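Local structure of fumarate lyase (Mesorhizobium sp., 3C8T) at residues A57-L69 and L81-E93. The protein belongs to the fumarate lyase superfamily, largely helical enzymes that assemble as tetramers around long helix bundles. Numbering follows the deposited sequence.
Sequences AAARTFAPEMERL and LPLVEQLSAHAGE
In the small helical domain near one end of this elongated subunit of the fumarate lyase superfamily, helix 80-91 packs against the turn between helices 49-61 and 66-76 and the two helix ends flanking it, and Gln86 shows how one primary amide can dock a turn by binding the backbone N-H and C=O of a single residue. Gln86 OE1 accepts from Glu65 N at 2.8 Å, on a lone pair and nearly straight (170°), while Gln86 NE2 donates to Glu65 O at 3.2 Å. Both backbone polar groups of the N-cap residue Glu65 are thereby gripped, and Glu65 O also accepts the helical bond from Leu69 N. The amide is sandwiched: the Arg68 guanidinium, fixed by a salt bridge from NH1 to Glu65 OE1, stacks on it, planes 22° apart, and Leu69 CG lies over NE2 on the opposite face. Leu69 CD2 reaches Pro82 CB and Leu83 N. Phe62, its CG anti to the backbone N (chi1 174°), lays its ring on helix 80-91. Leu87 CD1, whose side chain also touches Leu98, sits 4.0 Å from the centroid of the Phe62 ring, over one face; Leu83 CD1, with Cys30 of helix 23-43 beside its side chain, meets the edge at CE2. The Phe62 edge points at the face of His90 in a T-shaped pair. Beyond it Ala58 CB presses tightly on Ala91 CB at 3.4 Å, and His90 NE2 lies 3.0 Å from Thr61 OG1, a hydrogen bond met at the imidazole edge.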
ATOM      1  N   ALA A  57     -47.576   1.047  -1.859  1.00 43.82           N
ATOM      2  CA  ALA A  57     -48.236  -0.269  -1.965  1.00 44.12           C
ATOM      3  C   ALA A  57     -47.603  -1.217  -2.976  1.00 44.39           C
ATOM      4  O   ALA A  57     -47.470  -2.416  -2.702  1.00 44.81           O
ATOM      5  CB  ALA A  57     -49.754  -0.124  -2.240  1.00 44.36           C
ATOM      6  N   ALA A  58     -47.211  -0.719  -4.142  1.00 44.14           N
ATOM      7  CA  ALA A  58     -46.591  -1.631  -5.116  1.00 44.65           C
ATOM      8  C   ALA A  58     -45.294  -2.227  -4.535  1.00 44.55           C
ATOM      9  O   ALA A  58     -45.010  -3.414  -4.718  1.00 44.16           O
ATOM     10  CB  ALA A  58     -46.314  -0.920  -6.449  1.00 44.04           C
ATOM     11  N   ALA A  59     -44.509  -1.390  -3.844  1.00 44.38           N
ATOM     12  CA  ALA A  59     -43.255  -1.854  -3.224  1.00 44.44           C
ATOM     13  C   ALA A  59     -43.464  -2.918  -2.134  1.00 44.48           C
ATOM     14  O   ALA A  59     -42.634  -3.802  -2.005  1.00 43.81           O
ATOM     15  CB  ALA A  59     -42.441  -0.675  -2.688  1.00 43.60           C
ATOM     16  N   ARG A  60     -44.562  -2.843  -1.366  1.00 45.27           N
ATOM     17  CA  ARG A  60     -44.848  -3.887  -0.335  1.00 46.56           C
ATOM     18  C   ARG A  60     -44.927  -5.276  -0.971  1.00 47.09           C
ATOM     19  O   ARG A  60     -44.444  -6.255  -0.394  1.00 47.21           O
ATOM     20  CB  ARG A  60     -46.128  -3.613   0.460  1.00 46.15           C
ATOM     21  CG  ARG A  60     -46.106  -2.325   1.261  1.00 47.72           C
ATOM     22  CD  ARG A  60     -47.360  -2.147   2.073  1.00 49.04           C
ATOM     23  NE  ARG A  60     -47.383  -3.011   3.245  1.00 50.73           N
ATOM     24  CZ  ARG A  60     -48.479  -3.311   3.942  1.00 51.73           C
ATOM     25  NH1 ARG A  60     -49.673  -2.855   3.569  1.00 50.00           N
ATOM     26  NH2 ARG A  60     -48.380  -4.090   5.011  1.00 52.52           N
ATOM     27  N   THR A  61     -45.482  -5.342  -2.187  1.00 47.46           N
ATOM     28  CA  THR A  61     -45.664  -6.620  -2.890  1.00 48.10           C
ATOM     29  C   THR A  61     -44.575  -6.923  -3.922  1.00 48.71           C
ATOM     30  O   THR A  61     -44.570  -8.001  -4.513  1.00 48.29           O
ATOM     31  CB  THR A  61     -47.094  -6.725  -3.538  1.00 48.56           C
ATOM     32  OG1 THR A  61     -47.340  -5.597  -4.395  1.00 46.42           O
ATOM     33  CG2 THR A  61     -48.196  -6.749  -2.441  1.00 48.38           C
ATOM     34  N   PHE A  62     -43.656  -5.969  -4.135  1.00 49.38           N
ATOM     35  CA  PHE A  62     -42.686  -6.046  -5.252  1.00 49.53           C
ATOM     36  C   PHE A  62     -41.567  -7.015  -4.963  1.00 50.00           C
ATOM     37  O   PHE A  62     -40.960  -6.970  -3.891  1.00 50.51           O
ATOM     38  CB  PHE A  62     -42.111  -4.655  -5.624  1.00 49.37           C
ATOM     39  CG  PHE A  62     -41.011  -4.688  -6.676  1.00 49.19           C
ATOM     40  CD1 PHE A  62     -41.240  -5.201  -7.948  1.00 48.10           C
ATOM     41  CD2 PHE A  62     -39.739  -4.190  -6.390  1.00 49.32           C
ATOM     42  CE1 PHE A  62     -40.228  -5.230  -8.890  1.00 48.29           C
ATOM     43  CE2 PHE A  62     -38.723  -4.212  -7.344  1.00 48.21           C
ATOM     44  CZ  PHE A  62     -38.970  -4.723  -8.583  1.00 48.63           C
ATOM     45  N   ALA A  63     -41.282  -7.877  -5.933  1.00 50.10           N
ATOM     46  CA  ALA A  63     -40.176  -8.801  -5.838  1.00 50.77           C
ATOM     47  C   ALA A  63     -39.360  -8.702  -7.117  1.00 51.52           C
ATOM     48  O   ALA A  63     -39.811  -9.160  -8.168  1.00 51.28           O
ATOM     49  CB  ALA A  63     -40.690 -10.237  -5.642  1.00 50.92           C
ATOM     50  N   PRO A  64     -38.128  -8.146  -7.031  1.00 52.06           N
ATOM     51  CA  PRO A  64     -37.318  -7.923  -8.232  1.00 51.96           C
ATOM     52  C   PRO A  64     -37.026  -9.220  -8.966  1.00 51.90           C
ATOM     53  O   PRO A  64     -36.974 -10.285  -8.353  1.00 51.47           O
ATOM     54  CB  PRO A  64     -36.018  -7.349  -7.683  1.00 52.09           C
ATOM     55  CG  PRO A  64     -35.983  -7.805  -6.243  1.00 52.26           C
ATOM     56  CD  PRO A  64     -37.411  -7.757  -5.808  1.00 52.16           C
ATOM     57  N   GLU A  65     -36.846  -9.102 -10.277  1.00 51.79           N
ATOM     58  CA  GLU A  65     -36.419 -10.196 -11.108  1.00 52.13           C
ATOM     59  C   GLU A  65     -34.899 -10.097 -11.254  1.00 51.82           C
ATOM     60  O   GLU A  65     -34.394  -9.407 -12.148  1.00 51.74           O
ATOM     61  CB  GLU A  65     -37.115 -10.053 -12.456  1.00 52.48           C
ATOM     62  CG  GLU A  65     -37.618 -11.338 -13.021  1.00 54.63           C
ATOM     63  CD  GLU A  65     -38.813 -11.122 -13.925  1.00 58.58           C
ATOM     64  OE1 GLU A  65     -39.781 -10.442 -13.492  1.00 58.21           O
ATOM     65  OE2 GLU A  65     -38.766 -11.615 -15.082  1.00 60.92           O
ATOM     66  N   MET A  66     -34.173 -10.771 -10.357  1.00 52.23           N
ATOM     67  CA  MET A  66     -32.709 -10.575 -10.187  1.00 52.34           C
ATOM     68  C   MET A  66     -31.813 -10.907 -11.388  1.00 52.52           C
ATOM     69  O   MET A  66     -30.847 -10.187 -11.653  1.00 52.61           O
ATOM     70  CB  MET A  66     -32.177 -11.262  -8.916  1.00 51.69           C
ATOM     71  CG  MET A  66     -32.711 -10.660  -7.595  1.00 51.81           C
ATOM     72  SD  MET A  66     -32.274  -8.933  -7.196  1.00 51.07           S
ATOM     73  CE  MET A  66     -30.467  -9.049  -7.308  1.00 47.61           C
ATOM     74  N   GLU A  67     -32.122 -11.982 -12.103  1.00 52.59           N
ATOM     75  CA  GLU A  67     -31.364 -12.333 -13.311  1.00 53.03           C
ATOM     76  C   GLU A  67     -31.535 -11.299 -14.436  1.00 52.89           C
ATOM     77  O   GLU A  67     -30.561 -10.927 -15.087  1.00 53.73           O
ATOM     78  CB  GLU A  67     -31.725 -13.772 -13.789  1.00 53.28           C
ATOM     79  N   ARG A  68     -32.768 -10.817 -14.629  1.00 52.99           N
ATOM     80  CA  ARG A  68     -33.093  -9.727 -15.574  1.00 52.91           C
ATOM     81  C   ARG A  68     -32.309  -8.461 -15.194  1.00 52.81           C
ATOM     82  O   ARG A  68     -31.706  -7.814 -16.054  1.00 52.04           O
ATOM     83  CB  ARG A  68     -34.598  -9.451 -15.556  1.00 52.64           C
ATOM     84  CG  ARG A  68     -35.257  -9.181 -16.916  1.00 54.35           C
ATOM     85  CD  ARG A  68     -36.803  -9.217 -16.797  1.00 53.76           C
ATOM     86  NE  ARG A  68     -37.405  -7.880 -16.771  1.00 58.43           N
ATOM     87  CZ  ARG A  68     -38.474  -7.541 -16.041  1.00 62.20           C
ATOM     88  NH1 ARG A  68     -39.063  -8.429 -15.238  1.00 64.28           N
ATOM     89  NH2 ARG A  68     -38.955  -6.301 -16.089  1.00 63.85           N
ATOM     90  N   LEU A  69     -32.301  -8.140 -13.891  1.00 53.04           N
ATOM     91  CA  LEU A  69     -31.529  -7.018 -13.349  1.00 52.44           C
ATOM     92  C   LEU A  69     -30.045  -7.122 -13.666  1.00 52.08           C
ATOM     93  O   LEU A  69     -29.438  -6.159 -14.155  1.00 51.51           O
ATOM     94  CB  LEU A  69     -31.730  -6.881 -11.836  1.00 52.62           C
ATOM     95  CG  LEU A  69     -32.770  -5.871 -11.337  1.00 52.30           C
ATOM     96  CD1 LEU A  69     -32.709  -5.683  -9.822  1.00 50.47           C
ATOM     97  CD2 LEU A  69     -32.577  -4.531 -12.041  1.00 52.43           C
ATOM     98  N   LEU A  81     -31.628   2.176 -13.016  1.00 36.47           N
ATOM     99  CA  LEU A  81     -32.699   2.464 -13.962  1.00 37.99           C
ATOM    100  C   LEU A  81     -33.462   1.211 -14.384  1.00 37.42           C
ATOM    101  O   LEU A  81     -34.665   1.286 -14.490  1.00 38.01           O
ATOM    102  CB  LEU A  81     -32.226   3.353 -15.145  1.00 38.42           C
ATOM    103  CG  LEU A  81     -31.817   4.780 -14.702  1.00 40.23           C
ATOM    104  CD1 LEU A  81     -31.211   5.599 -15.848  1.00 40.56           C
ATOM    105  CD2 LEU A  81     -32.960   5.570 -14.083  1.00 40.17           C
ATOM    106  N   PRO A  82     -32.774   0.059 -14.594  1.00 37.29           N
ATOM    107  CA  PRO A  82     -33.503  -1.194 -14.762  1.00 37.46           C
ATOM    108  C   PRO A  82     -34.370  -1.543 -13.548  1.00 37.97           C
ATOM    109  O   PRO A  82     -35.539  -1.937 -13.716  1.00 38.64           O
ATOM    110  CB  PRO A  82     -32.379  -2.232 -14.935  1.00 37.60           C
ATOM    111  CG  PRO A  82     -31.227  -1.491 -15.399  1.00 36.67           C
ATOM    112  CD  PRO A  82     -31.316  -0.158 -14.744  1.00 37.27           C
ATOM    113  N   LEU A  83     -33.839  -1.387 -12.335  1.00 37.27           N
ATOM    114  CA  LEU A  83     -34.688  -1.611 -11.171  1.00 37.62           C
ATOM    115  C   LEU A  83     -35.929  -0.671 -11.158  1.00 38.00           C
ATOM    116  O   LEU A  83     -37.052  -1.103 -10.818  1.00 38.34           O
ATOM    117  CB  LEU A  83     -33.894  -1.530  -9.856  1.00 37.20           C
ATOM    118  CG  LEU A  83     -34.803  -1.357  -8.626  1.00 37.55           C
ATOM    119  CD1 LEU A  83     -35.568  -2.641  -8.304  1.00 35.37           C
ATOM    120  CD2 LEU A  83     -33.987  -0.860  -7.429  1.00 39.48           C
ATOM    121  N   VAL A  84     -35.741   0.598 -11.539  1.00 37.92           N
ATOM    122  CA  VAL A  84     -36.879   1.549 -11.592  1.00 38.17           C
ATOM    123  C   VAL A  84     -37.917   1.099 -12.648  1.00 38.85           C
ATOM    124  O   VAL A  84     -39.115   1.203 -12.424  1.00 37.46           O
ATOM    125  CB  VAL A  84     -36.407   3.039 -11.801  1.00 37.78           C
ATOM    126  CG1 VAL A  84     -37.566   3.962 -12.140  1.00 36.52           C
ATOM    127  CG2 VAL A  84     -35.703   3.532 -10.561  1.00 37.29           C
ATOM    128  N   GLU A  85     -37.431   0.571 -13.776  1.00 40.57           N
ATOM    129  CA  GLU A  85     -38.296   0.060 -14.822  1.00 43.03           C
ATOM    130  C   GLU A  85     -39.138  -1.112 -14.279  1.00 42.17           C
ATOM    131  O   GLU A  85     -40.348  -1.136 -14.467  1.00 42.97           O
ATOM    132  CB  GLU A  85     -37.476  -0.356 -16.048  1.00 42.89           C
ATOM    133  CG  GLU A  85     -36.844   0.824 -16.852  1.00 46.86           C
ATOM    134  CD  GLU A  85     -35.669   0.371 -17.772  1.00 48.38           C
ATOM    135  OE1 GLU A  85     -34.702   1.177 -18.011  1.00 53.16           O
ATOM    136  OE2 GLU A  85     -35.707  -0.807 -18.246  1.00 55.67           O
ATOM    137  N   GLN A  86     -38.509  -2.064 -13.589  1.00 41.05           N
ATOM    138  CA  GLN A  86     -39.259  -3.198 -13.040  1.00 40.31           C
ATOM    139  C   GLN A  86     -40.278  -2.683 -12.017  1.00 40.38           C
ATOM    140  O   GLN A  86     -41.441  -3.056 -12.033  1.00 40.28           O
ATOM    141  CB  GLN A  86     -38.328  -4.250 -12.422  1.00 40.03           C
ATOM    142  CG  GLN A  86     -37.406  -5.014 -13.410  1.00 38.89           C
ATOM    143  CD  GLN A  86     -36.741  -6.217 -12.752  1.00 39.49           C
ATOM    144  OE1 GLN A  86     -37.265  -6.745 -11.769  1.00 40.14           O
ATOM    145  NE2 GLN A  86     -35.599  -6.672 -13.296  1.00 35.60           N
ATOM    146  N   LEU A  87     -39.861  -1.779 -11.146  1.00 40.70           N
ATOM    147  CA  LEU A  87     -40.805  -1.233 -10.164  1.00 40.83           C
ATOM    148  C   LEU A  87     -41.927  -0.395 -10.796  1.00 41.44           C
ATOM    149  O   LEU A  87     -43.069  -0.364 -10.294  1.00 41.88           O
ATOM    150  CB  LEU A  87     -40.064  -0.429  -9.099  1.00 40.43           C
ATOM    151  CG  LEU A  87     -40.865  -0.012  -7.870  1.00 41.61           C
ATOM    152  CD1 LEU A  87     -41.740  -1.158  -7.304  1.00 43.83           C
ATOM    153  CD2 LEU A  87     -39.944   0.532  -6.793  1.00 44.53           C
ATOM    154  N   SER A  88     -41.612   0.314 -11.878  1.00 41.66           N
ATOM    155  CA  SER A  88     -42.630   1.106 -12.547  1.00 42.49           C
ATOM    156  C   SER A  88     -43.731   0.180 -13.132  1.00 42.74           C
ATOM    157  O   SER A  88     -44.928   0.403 -12.903  1.00 42.39           O
ATOM    158  CB  SER A  88     -42.008   1.995 -13.626  1.00 42.39           C
ATOM    159  OG  SER A  88     -43.015   2.594 -14.429  1.00 45.07           O
ATOM    160  N   ALA A  89     -43.298  -0.843 -13.862  1.00 43.22           N
ATOM    161  CA  ALA A  89     -44.176  -1.843 -14.461  1.00 44.50           C
ATOM    162  C   ALA A  89     -45.123  -2.436 -13.420  1.00 45.19           C
ATOM    163  O   ALA A  89     -46.323  -2.560 -13.659  1.00 45.45           O
ATOM    164  CB  ALA A  89     -43.345  -2.948 -15.094  1.00 44.05           C
ATOM    165  N   HIS A  90     -44.582  -2.763 -12.255  1.00 45.50           N
ATOM    166  CA  HIS A  90     -45.360  -3.360 -11.194  1.00 45.72           C
ATOM    167  C   HIS A  90     -46.384  -2.403 -10.588  1.00 46.16           C
ATOM    168  O   HIS A  90     -47.444  -2.847 -10.163  1.00 45.47           O
ATOM    169  CB  HIS A  90     -44.408  -3.856 -10.111  1.00 46.54           C
ATOM    170  CG  HIS A  90     -45.085  -4.524  -8.961  1.00 47.30           C
ATOM    171  ND1 HIS A  90     -45.293  -5.884  -8.915  1.00 48.02           N
ATOM    172  CD2 HIS A  90     -45.569  -4.028  -7.799  1.00 48.30           C
ATOM    173  CE1 HIS A  90     -45.891  -6.198  -7.780  1.00 51.02           C
ATOM    174  NE2 HIS A  90     -46.074  -5.087  -7.086  1.00 50.90           N
ATOM    175  N   ALA A  91     -46.067  -1.105 -10.537  1.00 46.15           N
ATOM    176  CA  ALA A  91     -46.930  -0.121  -9.851  1.00 46.60           C
ATOM    177  C   ALA A  91     -48.056   0.461 -10.723  1.00 47.18           C
ATOM    178  O   ALA A  91     -48.904   1.215 -10.220  1.00 47.77           O
ATOM    179  CB  ALA A  91     -46.093   1.020  -9.256  1.00 45.91           C
ATOM    180  N   GLY A  92     -48.032   0.161 -12.022  1.00 47.04           N
ATOM    181  CA  GLY A  92     -48.972   0.763 -12.956  1.00 47.60           C
ATOM    182  C   GLY A  92     -48.768   2.248 -13.148  1.00 47.81           C
ATOM    183  O   GLY A  92     -47.642   2.702 -13.307  1.00 47.98           O
ATOM    184  N   GLU A  93     -49.858   3.006 -13.141  1.00 48.20           N
ATOM    185  CA  GLU A  93     -49.796   4.447 -13.427  1.00 49.15           C
ATOM    186  C   GLU A  93     -48.981   5.276 -12.427  1.00 48.69           C
ATOM    187  O   GLU A  93     -48.264   6.202 -12.820  1.00 48.69           O
ATOM    188  CB  GLU A  93     -51.198   5.040 -13.574  1.00 49.40           C
ATOM    189  CG  GLU A  93     -51.793   4.834 -14.970  1.00 52.53           C
ATOM    190  CD  GLU A  93     -51.069   5.654 -16.034  1.00 55.97           C
ATOM    191  OE1 GLU A  93     -51.117   6.915 -15.948  1.00 56.53           O
ATOM    192  OE2 GLU A  93     -50.458   5.032 -16.950  1.00 58.06           O
TER